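Local structure of cellulase (Bacillus sp. BG-CS10, 5E09) at residues 348-353 with 429-434. The protein probably hydrolyses internal beta-1,4-glucosidic bonds of cellulose, joining a family 5 catalytic barrel to an immunoglobulin-like X2 module and a family 46 carbohydrate-binding module. Residues are numbered along the deposited sequence; the frame is centred on the assembly and turned at random.
Sequences IHVRDG and LQNVDE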
ATOM      1  N   ILE A 348      -3.998   5.473  23.787  1.00 45.67           N
ATOM      2  CA  ILE A 348      -3.735   5.862  25.164  1.00 33.31           C
ATOM      3  C   ILE A 348      -4.089   4.697  26.078  1.00 44.16           C
ATOM      4  O   ILE A 348      -5.261   4.333  26.200  1.00 44.68           O
ATOM      5  CB  ILE A 348      -4.555   7.084  25.581  1.00 35.09           C
ATOM      6  CG1 ILE A 348      -4.212   8.287  24.708  1.00 41.25           C
ATOM      7  CG2 ILE A 348      -4.332   7.401  27.054  1.00 46.16           C
ATOM      8  CD1 ILE A 348      -5.130   9.464  24.943  1.00 41.50           C
ATOM      9  N   HIS A 349      -3.084   4.108  26.715  1.00 46.38           N
ATOM     10  CA  HIS A 349      -3.320   2.961  27.581  1.00 47.30           C
ATOM     11  C   HIS A 349      -3.461   3.345  29.047  1.00 47.33           C
ATOM     12  O   HIS A 349      -2.654   4.097  29.592  1.00 44.29           O
ATOM     13  CB  HIS A 349      -2.195   1.936  27.437  1.00 39.43           C
ATOM     14  CG  HIS A 349      -2.036   1.411  26.043  1.00 38.05           C
ATOM     15  ND1 HIS A 349      -1.199   1.997  25.125  1.00 35.57           N
ATOM     16  CD2 HIS A 349      -2.624   0.366  25.417  1.00 33.21           C
ATOM     17  CE1 HIS A 349      -1.267   1.325  23.985  1.00 41.51           C
ATOM     18  NE2 HIS A 349      -2.124   0.338  24.133  1.00 35.99           N
ATOM     19  N   VAL A 350      -4.493   2.805  29.676  1.00 40.00           N
ATOM     20  CA  VAL A 350      -4.685   2.944  31.106  1.00 36.40           C
ATOM     21  C   VAL A 350      -4.872   1.559  31.715  1.00 40.22           C
ATOM     22  O   VAL A 350      -5.748   0.801  31.300  1.00 44.61           O
ATOM     23  CB  VAL A 350      -5.894   3.839  31.423  1.00 46.02           C
ATOM     24  CG1 VAL A 350      -6.253   3.760  32.896  1.00 42.77           C
ATOM     25  CG2 VAL A 350      -5.614   5.282  31.002  1.00 44.16           C
ATOM     26  N   ARG A 351      -4.034   1.222  32.686  1.00 41.32           N
ATOM     27  CA  ARG A 351      -4.129  -0.072  33.345  1.00 44.70           C
ATOM     28  C   ARG A 351      -5.356  -0.133  34.248  1.00 43.93           C
ATOM     29  O   ARG A 351      -5.511   0.686  35.145  1.00 51.49           O
ATOM     30  CB  ARG A 351      -2.861  -0.357  34.146  1.00 40.66           C
ATOM     31  CG  ARG A 351      -1.728  -0.904  33.302  1.00 46.41           C
ATOM     32  CD  ARG A 351      -2.021  -2.334  32.872  1.00 58.66           C
ATOM     33  NE  ARG A 351      -1.817  -3.272  33.969  1.00 65.94           N
ATOM     34  CZ  ARG A 351      -0.867  -4.201  33.984  1.00 54.49           C
ATOM     35  NH1 ARG A 351      -0.049  -4.331  32.948  1.00 51.24           N
ATOM     36  NH2 ARG A 351      -0.747  -5.008  35.028  1.00 47.13           N
ATOM     37  N   ASP A 352      -6.232  -1.101  34.000  1.00 44.92           N
ATOM     38  CA  ASP A 352      -7.425  -1.269  34.823  1.00 49.85           C
ATOM     39  C   ASP A 352      -7.010  -1.748  36.208  1.00 51.00           C
ATOM     40  O   ASP A 352      -6.158  -2.629  36.337  1.00 58.82           O
ATOM     41  CB  ASP A 352      -8.398  -2.258  34.171  1.00 42.47           C
ATOM     42  CG  ASP A 352      -9.708  -2.380  34.930  1.00 57.49           C
ATOM     43  OD1 ASP A 352     -10.477  -1.393  34.967  1.00 57.89           O
ATOM     44  OD2 ASP A 352      -9.977  -3.471  35.479  1.00 56.86           O
ATOM     45  N   GLY A 353      -7.599  -1.167  37.246  1.00 45.82           N
ATOM     46  CA  GLY A 353      -7.226  -1.526  38.604  1.00 66.52           C
ATOM     47  C   GLY A 353      -5.853  -0.991  38.968  1.00 64.99           C
ATOM     48  O   GLY A 353      -5.081  -1.620  39.691  1.00 63.97           O
ATOM     49  N   LEU A 429      -8.741   5.465  23.576  1.00 43.26           N
ATOM     50  CA  LEU A 429      -8.482   5.325  25.007  1.00 37.34           C
ATOM     51  C   LEU A 429      -8.693   3.871  25.427  1.00 41.22           C
ATOM     52  O   LEU A 429      -9.827   3.428  25.633  1.00 35.71           O
ATOM     53  CB  LEU A 429      -9.380   6.270  25.809  1.00 34.91           C
ATOM     54  CG  LEU A 429      -9.282   6.276  27.336  1.00 52.33           C
ATOM     55  CD1 LEU A 429      -7.839   6.404  27.802  1.00 52.69           C
ATOM     56  CD2 LEU A 429     -10.124   7.410  27.901  1.00 50.66           C
ATOM     57  N   GLN A 430      -7.592   3.130  25.539  1.00 37.10           N
ATOM     58  CA  GLN A 430      -7.646   1.699  25.824  1.00 35.01           C
ATOM     59  C   GLN A 430      -7.529   1.384  27.316  1.00 44.04           C
ATOM     60  O   GLN A 430      -6.507   1.677  27.935  1.00 41.43           O
ATOM     61  CB  GLN A 430      -6.527   0.963  25.072  1.00 41.48           C
ATOM     62  CG  GLN A 430      -6.521   1.142  23.559  1.00 42.28           C
ATOM     63  CD  GLN A 430      -7.776   0.598  22.897  1.00 49.00           C
ATOM     64  OE1 GLN A 430      -8.560   1.353  22.324  1.00 54.95           O
ATOM     65  NE2 GLN A 430      -7.969  -0.711  22.972  1.00 30.66           N
ATOM     66  N   ASN A 431      -8.570   0.779  27.887  1.00 39.31           N
ATOM     67  CA  ASN A 431      -8.475   0.197  29.222  1.00 35.46           C
ATOM     68  C   ASN A 431      -7.891  -1.205  29.107  1.00 38.22           C
ATOM     69  O   ASN A 431      -8.543  -2.105  28.589  1.00 39.75           O
ATOM     70  CB  ASN A 431      -9.848   0.149  29.908  1.00 36.98           C
ATOM     71  CG  ASN A 431      -9.749  -0.007  31.426  1.00 46.14           C
ATOM     72  OD1 ASN A 431      -8.682   0.185  32.016  1.00 52.41           O
ATOM     73  ND2 ASN A 431     -10.867  -0.352  32.062  1.00 37.18           N
ATOM     74  N   VAL A 432      -6.666  -1.400  29.572  1.00 35.97           N
ATOM     75  CA  VAL A 432      -6.044  -2.704  29.412  1.00 40.73           C
ATOM     76  C   VAL A 432      -5.756  -3.400  30.728  1.00 41.90           C
ATOM     77  O   VAL A 432      -5.682  -2.782  31.793  1.00 44.07           O
ATOM     78  CB  VAL A 432      -4.720  -2.607  28.621  1.00 40.17           C
ATOM     79  CG1 VAL A 432      -4.968  -2.011  27.245  1.00 35.47           C
ATOM     80  CG2 VAL A 432      -3.699  -1.788  29.388  1.00 31.89           C
ATOM     81  N   ASP A 433      -5.622  -4.713  30.628  1.00 40.09           N
ATOM     82  CA  ASP A 433      -5.003  -5.517  31.655  1.00 39.30           C
ATOM     83  C   ASP A 433      -3.855  -6.269  30.993  1.00 48.23           C
ATOM     84  O   ASP A 433      -3.746  -6.294  29.759  1.00 43.20           O
ATOM     85  CB  ASP A 433      -6.007  -6.481  32.277  1.00 54.28           C
ATOM     86  CG  ASP A 433      -5.874  -6.567  33.780  1.00 68.58           C
ATOM     87  OD1 ASP A 433      -4.727  -6.688  34.271  1.00 58.95           O
ATOM     88  OD2 ASP A 433      -6.921  -6.505  34.464  1.00 67.76           O
ATOM     89  N   GLU A 434      -2.998  -6.880  31.798  1.00 44.16           N
ATOM     90  CA  GLU A 434      -1.915  -7.679  31.249  1.00 54.68           C
ATOM     91  C   GLU A 434      -2.472  -8.871  30.473  1.00 51.81           C
ATOM     92  O   GLU A 434      -3.200  -9.692  31.039  1.00 44.65           O
ATOM     93  CB  GLU A 434      -0.996  -8.160  32.360  1.00 53.50           C
ATOM     94  CG  GLU A 434       0.105  -9.089  31.896  1.00 60.20           C
ATOM     95  CD  GLU A 434       0.659  -9.938  33.029  1.00 91.54           C
ATOM     96  OE1 GLU A 434      -0.137 -10.599  33.734  1.00 83.69           O
ATOM     97  OE2 GLU A 434       1.894  -9.934  33.222  1.00 87.82           O
TER
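Val-350 and Asp-352 bond through their backbones to Gln-430 and Val-432, zipping edge strand 347-351 in parallel onto strand 425-432 in the immunoglobulin-like (E-set) sandwich of the X2 module. The straightest of these bonds, Asp-352 N to Val-432 O (2.8 Å, 176°), carries the pairing just past the strand. On the inner face, Leu-429 swings CG anti to its backbone N (chi1 179°), and CD1 meets Ile-348 CG2 at 3.7 Å and, more loosely, Val-350 CG2; Leu-400 and Leu-403 of helix 397-403 cover the leucine. On the other face, Val-432 CG1 lies at the edge of the His-349 ring, 3.8 Å from CD2, while CG2 packs against Arg-351 CD. Bends at chi2 and chi3 lay one face of the Arg-351 guanidinium over the backbone N of Glu-434, 4.0 Å from the guanidinium plane and over its centre; NH1 makes a salt bridge with Glu-520 of the following module. At the strand end on the leucine face, Asn-431 ND2 donates to Glu-408 O and to Asp-352 OD1, just past strand 347-351, an oxygen that also accepts from Gly-407 N. The carboxylate and amide planes stand 73° apart, and ND2 reaches Asp-352 OD1 at 3.1 Å from above the carboxylate plane.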